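Alcohol dehydrogenase, zinc-containing (Thermotoga maritima, PDB 1VJ0) probably catalyses the oxidation or reduction of alcohol and carbonyl substrates as a zinc-containing member of the medium-chain dehydrogenase family. Local coordinates at residues G113-Y116 with W117-V120; R248-V252 with E253-K257; K167-L170 with D171-A174; D188-P191 with E192-G196. All coordinates share one frame; numbering follows the deposited sequence.

Contact 1: G113-Y116 with W117-V120; sequences GECY and WCKV. With ZN (zinc ion), chain E.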
ATOM      1  N   GLY A 113      17.044   4.162  17.221  1.00 29.65           N
ATOM      2  CA  GLY A 113      17.598   3.443  16.107  1.00 29.85           C
ATOM      3  C   GLY A 113      17.931   1.985  16.362  1.00 31.09           C
ATOM      4  O   GLY A 113      18.626   1.391  15.537  1.00 33.81           O
ATOM      5  N   GLU A 114      17.366   1.395  17.423  1.00 29.98           N
ATOM      6  CA  GLU A 114      17.684   0.037  17.885  1.00 29.34           C
ATOM      7  C   GLU A 114      16.458  -0.817  18.253  1.00 28.06           C
ATOM      8  O   GLU A 114      16.557  -2.032  18.344  1.00 28.11           O
ATOM      9  CB  GLU A 114      18.647   0.110  19.065  0.65 29.93           C
ATOM     10  CG  GLU A 114      19.941   0.807  18.665  0.65 32.16           C
ATOM     11  CD  GLU A 114      21.021   0.613  19.676  0.65 36.58           C
ATOM     12  OE1 GLU A 114      20.713   0.828  20.878  0.65 37.23           O
ATOM     13  OE2 GLU A 114      22.157   0.250  19.258  0.65 39.74           O
ATOM     14  N   CYS A 115      15.294  -0.205  18.444  1.00 26.83           N
ATOM     15  CA  CYS A 115      14.174  -0.949  18.962  1.00 26.09           C
ATOM     16  C   CYS A 115      13.304  -1.517  17.846  1.00 25.41           C
ATOM     17  O   CYS A 115      13.540  -1.275  16.647  1.00 26.13           O
ATOM     18  CB  CYS A 115      13.343  -0.070  19.885  1.00 26.53           C
ATOM     19  SG  CYS A 115      12.455   1.182  18.998  1.00 25.38           S
ATOM     20  N   TYR A 116      12.291  -2.261  18.249  1.00 24.36           N
ATOM     21  CA  TYR A 116      11.308  -2.837  17.343  1.00 24.14           C
ATOM     22  C   TYR A 116      10.721  -1.783  16.415  1.00 24.45           C
ATOM     23  O   TYR A 116      10.556  -2.015  15.223  1.00 22.69           O
ATOM     24  CB  TYR A 116      10.178  -3.497  18.118  1.00 24.42           C
ATOM     25  CG  TYR A 116       9.042  -4.065  17.275  1.00 24.70           C
ATOM     26  CD1 TYR A 116       9.120  -5.349  16.720  1.00 26.67           C
ATOM     27  CD2 TYR A 116       7.935  -3.308  16.987  1.00 25.82           C
ATOM     28  CE1 TYR A 116       8.102  -5.852  15.945  1.00 26.67           C
ATOM     29  CE2 TYR A 116       6.928  -3.791  16.210  1.00 26.26           C
ATOM     30  CZ  TYR A 116       6.988  -5.055  15.695  1.00 26.93           C
ATOM     31  OH  TYR A 116       5.908  -5.536  14.955  1.00 27.66           O
ATOM     32  N   TRP A 117      10.360  -0.635  16.978  1.00 24.43           N
ATOM     33  CA  TRP A 117       9.695   0.367  16.177  1.00 24.63           C
ATOM     34  C   TRP A 117      10.642   1.055  15.214  1.00 25.97           C
ATOM     35  O   TRP A 117      10.242   1.316  14.055  1.00 26.83           O
ATOM     36  CB  TRP A 117       8.937   1.367  17.036  1.00 23.68           C
ATOM     37  CG  TRP A 117       7.733   0.791  17.705  1.00 22.57           C
ATOM     38  CD1 TRP A 117       6.474   0.664  17.189  1.00 22.69           C
ATOM     39  CD2 TRP A 117       7.673   0.236  19.021  1.00 24.11           C
ATOM     40  NE1 TRP A 117       5.637   0.088  18.117  1.00 23.73           N
ATOM     41  CE2 TRP A 117       6.334  -0.169  19.252  1.00 22.44           C
ATOM     42  CE3 TRP A 117       8.618   0.063  20.055  1.00 22.46           C
ATOM     43  CZ2 TRP A 117       5.924  -0.777  20.444  1.00 23.95           C
ATOM     44  CZ3 TRP A 117       8.192  -0.554  21.252  1.00 23.46           C
ATOM     45  CH2 TRP A 117       6.867  -0.919  21.433  1.00 22.28           C
ATOM     46  N   CYS A 118      11.843   1.396  15.678  1.00 26.00           N
ATOM     47  CA  CYS A 118      12.835   2.015  14.826  1.00 26.01           C
ATOM     48  C   CYS A 118      13.330   1.035  13.738  1.00 26.93           C
ATOM     49  O   CYS A 118      13.583   1.439  12.632  1.00 25.58           O
ATOM     50  CB  CYS A 118      14.017   2.480  15.628  1.00 27.43           C
ATOM     51  SG  CYS A 118      13.699   3.879  16.773  1.00 28.22           S
ATOM     52  N   LYS A 119      13.472  -0.249  14.053  1.00 26.32           N
ATOM     53  CA  LYS A 119      14.175  -1.179  13.136  1.00 26.85           C
ATOM     54  C   LYS A 119      13.322  -2.245  12.453  1.00 26.07           C
ATOM     55  O   LYS A 119      13.722  -2.751  11.414  1.00 26.41           O
ATOM     56  CB  LYS A 119      15.356  -1.857  13.836  1.00 26.50           C
ATOM     57  CG  LYS A 119      16.590  -0.933  13.977  1.00 29.45           C
ATOM     58  CD  LYS A 119      17.312  -0.860  12.599  1.00 31.82           C
ATOM     59  CE  LYS A 119      18.601  -0.060  12.618  1.00 31.49           C
ATOM     60  NZ  LYS A 119      19.573  -0.501  13.678  1.00 29.87           N
ATOM     61  N   VAL A 120      12.188  -2.618  13.023  1.00 25.83           N
ATOM     62  CA  VAL A 120      11.438  -3.730  12.488  1.00 25.71           C
ATOM     63  C   VAL A 120      10.191  -3.211  11.830  1.00 27.26           C
ATOM     64  O   VAL A 120       9.979  -3.468  10.650  1.00 25.77           O
ATOM     65  CB  VAL A 120      11.108  -4.785  13.524  1.00 25.91           C
ATOM     66  CG1 VAL A 120      10.293  -5.893  12.909  1.00 25.35           C
ATOM     67  CG2 VAL A 120      12.393  -5.393  14.170  1.00 26.73           C
TER
HETATM   68 ZN    ZN E 400      13.640   3.215  19.003  1.00 22.68          ZN
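Cys-115 and Cys-118 supply two of the four thiolates that hold a zinc ion; SG of Cys-115 lies 2.4 Å and SG of Cys-118 2.3 Å from the metal, and Cys-112 and Cys-127 complete the four-cysteine site. This is the structural zinc lobe known from medium-chain alcohol dehydrogenases. The sulfurs also accept from the backbone. As N-cap of the short helix, Cys-115 has its SG turned between the backbone N and the carbonyl carbon (chi1 71°), where N of Cys-118 reaches it at 3.4 Å in a nearly straight bond of 170°. A weak hydrogen bond runs from Gly-113 N to Cys-118 SG. Among the remaining polar contacts, Lys-119 bends back at chi2 and chi4 to place NZ 2.8 Å from Gly-113 O, almost in line with the C=O bond, while the same NZ makes a salt bridge with Asp-160 of the second subunit.

The aromatic part is a T-shaped pair: the edge of Tyr-116 points at the face of Trp-117, with CD2 meeting the indole and the planes at 86°. Val-120 adds an off-centre CH-pi contact, its CB 4.3 Å from the centroid of the Tyr-116 ring. The indole NE1 of Trp-117 donates a hydrogen bond to Arg-290 O of the third subunit. The turn leads from strand 109-110 into helix 116-119 at a junction of subunits.

Contact 2: R248-V252 with E253-K257; sequences RETSV and EERRK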
ATOM      1  N   ARG A 248     -20.544  26.851  15.799  1.00 31.06           N
ATOM      2  CA  ARG A 248     -21.351  27.584  16.740  1.00 31.11           C
ATOM      3  C   ARG A 248     -22.578  28.218  16.066  1.00 30.09           C
ATOM      4  O   ARG A 248     -23.492  28.664  16.771  1.00 30.48           O
ATOM      5  CB  ARG A 248     -20.534  28.661  17.474  1.00 31.63           C
ATOM      6  CG  ARG A 248     -19.347  28.071  18.221  1.00 33.58           C
ATOM      7  CD  ARG A 248     -18.566  29.083  19.124  1.00 34.18           C
ATOM      8  N   GLU A 249     -22.641  28.255  14.725  1.00 28.62           N
ATOM      9  CA  GLU A 249     -23.711  29.024  14.066  1.00 28.97           C
ATOM     10  C   GLU A 249     -24.576  28.199  13.111  1.00 27.60           C
ATOM     11  O   GLU A 249     -25.410  28.761  12.398  1.00 25.78           O
ATOM     12  CB  GLU A 249     -23.139  30.209  13.286  1.00 29.35           C
ATOM     13  CG  GLU A 249     -22.235  31.113  14.082  1.00 31.75           C
ATOM     14  CD  GLU A 249     -22.957  31.856  15.148  1.00 40.00           C
ATOM     15  OE1 GLU A 249     -24.142  32.213  14.941  1.00 41.33           O
ATOM     16  OE2 GLU A 249     -22.329  32.100  16.208  1.00 47.84           O
ATOM     17  N   THR A 250     -24.340  26.900  13.115  1.00 27.08           N
ATOM     18  CA  THR A 250     -25.043  25.923  12.305  1.00 28.76           C
ATOM     19  C   THR A 250     -25.376  24.715  13.190  1.00 29.25           C
ATOM     20  O   THR A 250     -24.705  24.488  14.197  1.00 29.07           O
ATOM     21  CB  THR A 250     -24.147  25.393  11.127  1.00 28.10           C
ATOM     22  OG1 THR A 250     -22.875  24.940  11.571  1.00 30.57           O
ATOM     23  CG2 THR A 250     -23.792  26.453  10.145  1.00 30.10           C
ATOM     24  N   SER A 251     -26.364  23.916  12.789  1.00 28.95           N
ATOM     25  CA  SER A 251     -26.572  22.615  13.413  1.00 28.88           C
ATOM     26  C   SER A 251     -25.694  21.541  12.774  1.00 29.27           C
ATOM     27  O   SER A 251     -25.211  21.667  11.645  1.00 29.52           O
ATOM     28  CB  SER A 251     -28.043  22.205  13.284  1.00 29.08           C
ATOM     29  OG  SER A 251     -28.357  21.916  11.931  1.00 26.53           O
ATOM     30  N   VAL A 252     -25.481  20.460  13.516  1.00 30.05           N
ATOM     31  CA  VAL A 252     -24.799  19.298  13.010  1.00 30.93           C
ATOM     32  C   VAL A 252     -25.492  18.833  11.706  1.00 29.62           C
ATOM     33  O   VAL A 252     -24.828  18.460  10.738  1.00 27.28           O
ATOM     34  CB  VAL A 252     -24.846  18.141  14.060  1.00 32.75           C
ATOM     35  CG1 VAL A 252     -24.296  16.873  13.478  1.00 34.18           C
ATOM     36  CG2 VAL A 252     -24.069  18.517  15.304  1.00 35.66           C
ATOM     37  N   GLU A 253     -26.824  18.885  11.690  1.00 29.41           N
ATOM     38  CA  GLU A 253     -27.581  18.420  10.520  1.00 30.41           C
ATOM     39  C   GLU A 253     -27.288  19.278   9.267  1.00 29.85           C
ATOM     40  O   GLU A 253     -27.095  18.716   8.168  1.00 27.57           O
ATOM     41  CB  GLU A 253     -29.085  18.336  10.793  1.00 31.60           C
ATOM     42  CG  GLU A 253     -29.432  17.327  11.895  1.00 36.40           C
ATOM     43  CD  GLU A 253     -29.638  17.952  13.296  1.00 43.21           C
ATOM     44  OE1 GLU A 253     -28.888  18.881  13.731  1.00 40.33           O
ATOM     45  OE2 GLU A 253     -30.590  17.491  14.000  1.00 50.08           O
ATOM     46  N   GLU A 254     -27.277  20.623   9.450  1.00 28.36           N
ATOM     47  CA  GLU A 254     -26.887  21.565   8.377  1.00 28.32           C
ATOM     48  C   GLU A 254     -25.504  21.308   7.831  1.00 28.01           C
ATOM     49  O   GLU A 254     -25.293  21.360   6.625  1.00 26.30           O
ATOM     50  CB  GLU A 254     -26.922  23.007   8.873  1.00 28.30           C
ATOM     51  CG  GLU A 254     -28.312  23.492   9.067  1.00 29.51           C
ATOM     52  CD  GLU A 254     -28.372  24.919   9.578  1.00 29.06           C
ATOM     53  OE1 GLU A 254     -27.586  25.304  10.452  1.00 25.35           O
ATOM     54  OE2 GLU A 254     -29.198  25.639   9.055  1.00 28.80           O
ATOM     55  N   ARG A 255     -24.541  21.013   8.717  1.00 27.59           N
ATOM     56  CA  ARG A 255     -23.189  20.782   8.250  1.00 28.06           C
ATOM     57  C   ARG A 255     -23.099  19.459   7.478  1.00 28.99           C
ATOM     58  O   ARG A 255     -22.358  19.333   6.509  1.00 28.72           O
ATOM     59  CB  ARG A 255     -22.236  20.773   9.410  1.00 28.23           C
ATOM     60  CG  ARG A 255     -22.168  22.157  10.061  1.00 26.44           C
ATOM     61  CD  ARG A 255     -21.009  22.272  10.999  1.00 30.37           C
ATOM     62  NE  ARG A 255     -21.084  21.432  12.205  1.00 29.27           N
ATOM     63  CZ  ARG A 255     -21.781  21.717  13.310  1.00 29.26           C
ATOM     64  NH1 ARG A 255     -22.591  22.751  13.376  1.00 31.03           N
ATOM     65  NH2 ARG A 255     -21.721  20.908  14.382  1.00 30.26           N
ATOM     66  N   ARG A 256     -23.850  18.471   7.921  1.00 29.08           N
ATOM     67  CA  ARG A 256     -23.840  17.208   7.238  1.00 31.29           C
ATOM     68  C   ARG A 256     -24.459  17.339   5.842  1.00 30.87           C
ATOM     69  O   ARG A 256     -23.910  16.816   4.865  1.00 31.18           O
ATOM     70  CB  ARG A 256     -24.574  16.195   8.054  1.00 32.51           C
ATOM     71  CG  ARG A 256     -24.474  14.830   7.517  1.00 37.85           C
ATOM     72  CD  ARG A 256     -25.150  13.820   8.385  1.00 46.65           C
ATOM     73  NE  ARG A 256     -25.619  12.748   7.523  1.00 54.03           N
ATOM     74  CZ  ARG A 256     -25.712  11.464   7.879  1.00 58.44           C
ATOM     75  NH1 ARG A 256     -25.380  11.064   9.115  1.00 61.13           N
ATOM     76  NH2 ARG A 256     -26.149  10.571   6.987  1.00 57.04           N
ATOM     77  N   LYS A 257     -25.557  18.078   5.755  1.00 29.88           N
ATOM     78  CA  LYS A 257     -26.174  18.377   4.462  1.00 30.11           C
ATOM     79  C   LYS A 257     -25.204  19.075   3.506  1.00 29.34           C
ATOM     80  O   LYS A 257     -25.129  18.697   2.347  1.00 28.31           O
ATOM     81  CB  LYS A 257     -27.444  19.210   4.632  1.00 29.75           C
ATOM     82  CG  LYS A 257     -28.059  19.736   3.290  1.00 31.19           C
TER
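Ser-251 and Glu-254 form a capping box at the start of helix 252-262. Ser-251 OG accepts from Glu-254 N at 3.0 Å and 169°, and Glu-254 OE1 in turn accepts from Ser-251 N, also at 3.0 Å. That amide meets OE1 on the anti side of the carboxylate, somewhat out of its plane. The glutamate chain runs extended beyond CG (chi2 179°), which carries its carboxylate back past Ser-251 OG to the N-H of Ser-251.

Beside the box, Arg-255 folds back toward Thr-250. Its NH1 gives a nearly straight bond (160°) to Thr-250 OG1, the oxygen lying close to the guanidinium plane, and a weak, bent one to Thr-250 O. Backbone atoms of Ser-251 and Val-252 lie over one guanidinium face, and Val-252 CG2 comes within 3.5 Å of NH2.

Further out, Glu-283 forms a salt bridge with Arg-255 NE, and Asn-246 O at the end of strand 243-246 hydrogen-bonds to Thr-250 OG1. The threonine hydroxyl therefore joins the strand end to the helix start in this surface part of the probable Rossmann-type domain. On the same hydroxyl the aliphatic part of the arginine also packs: Arg-255 CG lies 3.2 Å from Thr-250 OG1.

Contact 3: K167-L170 with D171-A174; sequences KDDL and DVLA
The carboxylate of Asp-169 is approached from above its plane by Val-172 N, which donates to OD1 at 3.1 Å and 161°, with the donor 52° out of that plane. This is the N-cap of helix 170-188. With CG anti to the backbone N (chi1 -171°), the acid group swings over the first turn, and the same turn brings it against a methyl: Val-172 CG2 lies 3.6 Å from Asp-169 CG, the two side chains crossing at about a right angle. Asp-171 CB also packs beside OD1. Two acids lie close together here, Asp-169 OD1 being 4.8 Å from Asp-171 OD2; the positive end of the helix dipole would probably ease this, and Asp-171 has its own partners in a salt bridge to Arg-353 and a hydrogen bond to Ser-51.

Behind the cap the regular helix bonds begin, with Leu-173 N to Asp-169 O and Ala-174 N to Leu-170 O, each 2.9 Å. Tyr-343 of helix 343-346 packs on Asp-169, Val-172 and Leu-173, and its hydroxyl bonds to Asp-168 OD1, whereas Leu-170 and Ala-174 face strand 45-54. Helix 170-188, which starts here, also carries Cys-178, a ligand of the zinc bound with Cys-55, His-77 and Glu-78. Leu-173 CD1 lies 4.2 Å from Leu-170 CD2 and 4.0 Å from CB of Asp-168, in the loop before the cap.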
ATOM      1  N   LYS A 167      16.640  32.338   1.348  1.00 35.51           N
ATOM      2  CA  LYS A 167      15.328  32.534   0.709  1.00 35.30           C
ATOM      3  C   LYS A 167      14.187  31.796   1.419  1.00 34.45           C
ATOM      4  O   LYS A 167      13.043  31.905   1.015  1.00 34.34           O
ATOM      5  CB  LYS A 167      15.386  32.034  -0.714  1.00 35.20           C
ATOM      6  CG  LYS A 167      16.378  32.781  -1.562  1.00 37.50           C
ATOM      7  N   ASP A 168      14.518  31.002   2.436  1.00 31.85           N
ATOM      8  CA  ASP A 168      13.515  30.290   3.226  1.00 31.72           C
ATOM      9  C   ASP A 168      13.054  31.148   4.383  1.00 30.58           C
ATOM     10  O   ASP A 168      13.842  31.896   4.952  1.00 30.02           O
ATOM     11  CB  ASP A 168      14.078  28.959   3.743  1.00 30.72           C
ATOM     12  CG  ASP A 168      14.314  27.995   2.623  1.00 32.42           C
ATOM     13  OD1 ASP A 168      13.323  27.518   2.031  1.00 30.34           O
ATOM     14  OD2 ASP A 168      15.450  27.701   2.233  1.00 31.73           O
ATOM     15  N   ASP A 169      11.780  31.021   4.725  1.00 29.53           N
ATOM     16  CA  ASP A 169      11.195  31.766   5.818  1.00 30.15           C
ATOM     17  C   ASP A 169      11.366  30.942   7.111  1.00 29.70           C
ATOM     18  O   ASP A 169      10.635  30.006   7.377  1.00 29.11           O
ATOM     19  CB  ASP A 169       9.734  32.106   5.499  1.00 29.44           C
ATOM     20  CG  ASP A 169       9.119  33.063   6.499  1.00 32.13           C
ATOM     21  OD1 ASP A 169       9.379  32.967   7.706  1.00 34.23           O
ATOM     22  OD2 ASP A 169       8.308  33.924   6.170  1.00 34.54           O
ATOM     23  N   LEU A 170      12.356  31.307   7.928  1.00 30.78           N
ATOM     24  CA  LEU A 170      12.713  30.492   9.087  1.00 30.78           C
ATOM     25  C   LEU A 170      11.672  30.507  10.172  1.00 31.09           C
ATOM     26  O   LEU A 170      11.507  29.530  10.891  1.00 31.85           O
ATOM     27  CB  LEU A 170      14.035  30.960   9.671  1.00 31.88           C
ATOM     28  CG  LEU A 170      15.246  30.914   8.756  1.00 34.86           C
ATOM     29  CD1 LEU A 170      16.487  31.108   9.638  1.00 38.25           C
ATOM     30  CD2 LEU A 170      15.311  29.631   8.008  1.00 35.11           C
ATOM     31  N   ASP A 171      10.964  31.615  10.287  1.00 31.43           N
ATOM     32  CA  ASP A 171       9.822  31.689  11.187  1.00 31.54           C
ATOM     33  C   ASP A 171       8.755  30.684  10.813  1.00 29.97           C
ATOM     34  O   ASP A 171       8.242  30.012  11.679  1.00 29.32           O
ATOM     35  CB  ASP A 171       9.234  33.090  11.137  1.00 32.83           C
ATOM     36  CG  ASP A 171      10.028  34.094  11.961  1.00 36.57           C
ATOM     37  OD1 ASP A 171      10.960  33.696  12.708  1.00 37.79           O
ATOM     38  OD2 ASP A 171       9.757  35.296  11.921  1.00 40.58           O
ATOM     39  N   VAL A 172       8.413  30.600   9.522  1.00 28.78           N
ATOM     40  CA  VAL A 172       7.403  29.639   9.064  1.00 28.93           C
ATOM     41  C   VAL A 172       7.930  28.225   9.257  1.00 30.02           C
ATOM     42  O   VAL A 172       7.175  27.329   9.651  1.00 32.17           O
ATOM     43  CB  VAL A 172       6.998  29.886   7.603  1.00 28.22           C
ATOM     44  CG1 VAL A 172       6.139  28.733   7.053  1.00 29.22           C
ATOM     45  CG2 VAL A 172       6.247  31.206   7.495  1.00 27.67           C
ATOM     46  N   LEU A 173       9.203  27.989   8.941  1.00 30.33           N
ATOM     47  CA  LEU A 173       9.764  26.651   9.135  1.00 30.64           C
ATOM     48  C   LEU A 173       9.740  26.206  10.598  1.00 31.59           C
ATOM     49  O   LEU A 173       9.380  25.068  10.897  1.00 32.52           O
ATOM     50  CB  LEU A 173      11.201  26.548   8.608  1.00 31.12           C
ATOM     51  CG  LEU A 173      11.267  26.588   7.085  1.00 30.72           C
ATOM     52  CD1 LEU A 173      12.725  26.615   6.641  1.00 29.57           C
ATOM     53  CD2 LEU A 173      10.515  25.400   6.490  1.00 31.36           C
ATOM     54  N   ALA A 174      10.129  27.074  11.494  1.00 31.63           N
ATOM     55  CA  ALA A 174      10.082  26.726  12.930  1.00 33.43           C
ATOM     56  C   ALA A 174       8.685  26.249  13.363  1.00 34.47           C
ATOM     57  O   ALA A 174       8.526  25.131  13.936  1.00 36.73           O
ATOM     58  CB  ALA A 174      10.556  27.879  13.780  1.00 32.05           C
TER

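Contact 4: D188-P191 with E192-G196; sequences DEYP and ESFAG
The loop between helix 170-188 and strand 198-202, the first strand in chain order of the six-stranded parallel sheet of the probable Rossmann-type domain, is folded back on itself around two aromatic rings. Tyr-190 and Phe-194 meet obliquely, with centroids 4.5 Å apart and planes at 32°. The tyrosine comes in over one face of the phenylalanine, its CD2 3.4 Å from Phe-194 CZ and displaced toward the rim, while Tyr-190 CB also reaches CZ. The first torsion of Tyr-190, with CG anti to the backbone N (chi1 -171°), directs the ring across the inside of the loop toward residues 192 to 194.

There the ring also meets backbone oxygens. Glu-192 O approaches CD2 obliquely at 3.1 Å, and Ser-193 O lies at the ring edge, 3.6 Å from CE2. Lys-197 NZ links the same region by hydrogen-bonding to both Tyr-190 OH and Ser-193 O. Phe-270 of the central sheet meets both aromatic rings edge-to-face, so the pair continues into the core of the domain.

In the conformer modelled here, one of two, Glu-192 is bent at chi2 and folds its chain alongside the Pro-191 carbonyl. Ser-193 forms an ST turn, and its hydroxyl also hydrogen-bonds to Tyr-184 OH of the fourth subunit. Within the turn, Ala-195 N donates to Ser-193 OG over 3.1 Å.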
ATOM      1  N   ASP A 188      -0.298  11.524   5.178  1.00 28.89           N
ATOM      2  CA  ASP A 188       0.580  10.487   4.630  1.00 29.97           C
ATOM      3  C   ASP A 188       0.024   9.103   4.923  1.00 30.67           C
ATOM      4  O   ASP A 188       0.339   8.165   4.214  1.00 30.62           O
ATOM      5  CB  ASP A 188       1.961  10.601   5.265  1.00 29.00           C
ATOM      6  CG  ASP A 188       3.015   9.868   4.520  1.00 30.91           C
ATOM      7  OD1 ASP A 188       3.232  10.150   3.313  1.00 28.78           O
ATOM      8  OD2 ASP A 188       3.721   9.018   5.105  1.00 31.69           O
ATOM      9  N   GLU A 189      -0.788   8.962   5.969  1.00 30.02           N
ATOM     10  CA  GLU A 189      -1.363   7.642   6.297  1.00 31.70           C
ATOM     11  C   GLU A 189      -2.490   7.209   5.330  1.00 31.58           C
ATOM     12  O   GLU A 189      -2.828   6.035   5.263  1.00 30.72           O
ATOM     13  CB  GLU A 189      -1.898   7.636   7.732  1.00 32.17           C
ATOM     14  CG  GLU A 189      -0.829   7.690   8.787  1.00 35.15           C
ATOM     15  CD  GLU A 189       0.118   6.495   8.710  1.00 40.55           C
ATOM     16  OE1 GLU A 189      -0.337   5.334   8.585  1.00 39.59           O
ATOM     17  OE2 GLU A 189       1.326   6.725   8.697  1.00 49.57           O
ATOM     18  N   TYR A 190      -3.067   8.147   4.599  1.00 30.51           N
ATOM     19  CA  TYR A 190      -4.129   7.850   3.613  1.00 31.21           C
ATOM     20  C   TYR A 190      -3.586   7.001   2.437  1.00 31.65           C
ATOM     21  O   TYR A 190      -2.628   7.407   1.800  1.00 31.01           O
ATOM     22  CB  TYR A 190      -4.660   9.165   3.050  1.00 30.19           C
ATOM     23  CG  TYR A 190      -5.889   9.007   2.183  1.00 30.56           C
ATOM     24  CD1 TYR A 190      -7.075   8.524   2.725  1.00 31.06           C
ATOM     25  CD2 TYR A 190      -5.898   9.425   0.875  1.00 28.15           C
ATOM     26  CE1 TYR A 190      -8.218   8.407   1.955  1.00 30.86           C
ATOM     27  CE2 TYR A 190      -7.041   9.320   0.077  1.00 29.29           C
ATOM     28  CZ  TYR A 190      -8.182   8.793   0.612  1.00 30.58           C
ATOM     29  OH  TYR A 190      -9.314   8.703  -0.134  1.00 29.43           O
ATOM     30  N   PRO A 191      -4.157   5.831   2.188  1.00 32.35           N
ATOM     31  CA  PRO A 191      -3.543   4.884   1.244  1.00 33.50           C
ATOM     32  C   PRO A 191      -3.824   5.118  -0.251  1.00 32.76           C
ATOM     33  O   PRO A 191      -3.512   4.273  -1.016  1.00 31.04           O
ATOM     34  CB  PRO A 191      -4.113   3.533   1.712  1.00 33.92           C
ATOM     35  CG  PRO A 191      -5.451   3.859   2.276  1.00 33.85           C
ATOM     36  CD  PRO A 191      -5.311   5.231   2.894  1.00 33.73           C
ATOM     37  N   GLU A 192      -4.443   6.229  -0.648  1.00 32.52           N
ATOM     38  CA  GLU A 192      -4.701   6.540  -2.062  1.00 33.65           C
ATOM     39  C   GLU A 192      -4.204   7.972  -2.325  1.00 31.95           C
ATOM     40  O   GLU A 192      -3.867   8.701  -1.392  1.00 30.93           O
ATOM     41  CB  GLU A 192      -6.224   6.527  -2.371  1.00 33.98           C
ATOM     42  CG  GLU A 192      -6.967   5.221  -2.240  0.65 37.87           C
ATOM     43  CD  GLU A 192      -6.510   4.167  -3.227  0.65 41.22           C
ATOM     44  OE1 GLU A 192      -6.383   4.450  -4.453  0.65 41.24           O
ATOM     45  OE2 GLU A 192      -6.267   3.034  -2.751  0.65 46.17           O
ATOM     46  N   SER A 193      -4.197   8.371  -3.589  1.00 30.75           N
ATOM     47  CA  SER A 193      -4.053   9.801  -3.916  1.00 30.45           C
ATOM     48  C   SER A 193      -5.279  10.613  -3.493  1.00 29.48           C
ATOM     49  O   SER A 193      -6.362  10.071  -3.342  1.00 30.13           O
ATOM     50  CB  SER A 193      -3.740   9.999  -5.390  1.00 31.37           C
ATOM     51  OG  SER A 193      -4.815  10.459  -6.154  1.00 33.21           O
ATOM     52  N   PHE A 194      -5.069  11.912  -3.259  1.00 28.06           N
ATOM     53  CA  PHE A 194      -6.121  12.849  -2.926  1.00 27.75           C
ATOM     54  C   PHE A 194      -6.859  13.420  -4.163  1.00 27.27           C
ATOM     55  O   PHE A 194      -7.844  14.126  -4.021  1.00 26.59           O
ATOM     56  CB  PHE A 194      -5.550  13.953  -2.021  1.00 27.67           C
ATOM     57  CG  PHE A 194      -5.369  13.489  -0.608  1.00 28.25           C
ATOM     58  CD1 PHE A 194      -6.437  13.504   0.260  1.00 30.66           C
ATOM     59  CD2 PHE A 194      -4.164  12.978  -0.177  1.00 26.77           C
ATOM     60  CE1 PHE A 194      -6.313  12.999   1.589  1.00 28.23           C
ATOM     61  CE2 PHE A 194      -4.022  12.489   1.131  1.00 29.77           C
ATOM     62  CZ  PHE A 194      -5.104  12.508   2.008  1.00 28.97           C
ATOM     63  N   ALA A 195      -6.460  13.024  -5.366  1.00 27.94           N
ATOM     64  CA  ALA A 195      -7.158  13.438  -6.573  1.00 27.74           C
ATOM     65  C   ALA A 195      -8.626  13.027  -6.530  1.00 28.46           C
ATOM     66  O   ALA A 195      -8.973  11.862  -6.253  1.00 28.78           O
ATOM     67  CB  ALA A 195      -6.542  12.841  -7.763  1.00 27.61           C
ATOM     68  N   GLY A 196      -9.482  13.982  -6.821  1.00 28.64           N
ATOM     69  CA  GLY A 196     -10.911  13.776  -6.780  1.00 28.87           C
ATOM     70  C   GLY A 196     -11.491  13.614  -5.371  1.00 29.25           C
ATOM     71  O   GLY A 196     -12.701  13.277  -5.251  1.00 30.46           O
TER

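Contacts 3 and 4 lie at the two ends of one helix, 170-188: contact 3 caps its start and contact 4 is the loop that leaves its end, their centres about 27 Å apart. That helix carries Cys-178, a ligand of the zinc site shared with Cys-55, His-77 and Glu-78; in contact 3 the Ala-174 side chain is about 10 Å from this metal. Contact 1 holds the other, four-cysteine zinc, and its centre is about 32 Å from that of contact 3. Contact 2 lies farthest from the centre of the chain, about 29 Å, and its centre is about 45 Å from that of contact 1. Contacts 1 and 4 both meet other subunits, whereas contacts 2 and 3 touch none.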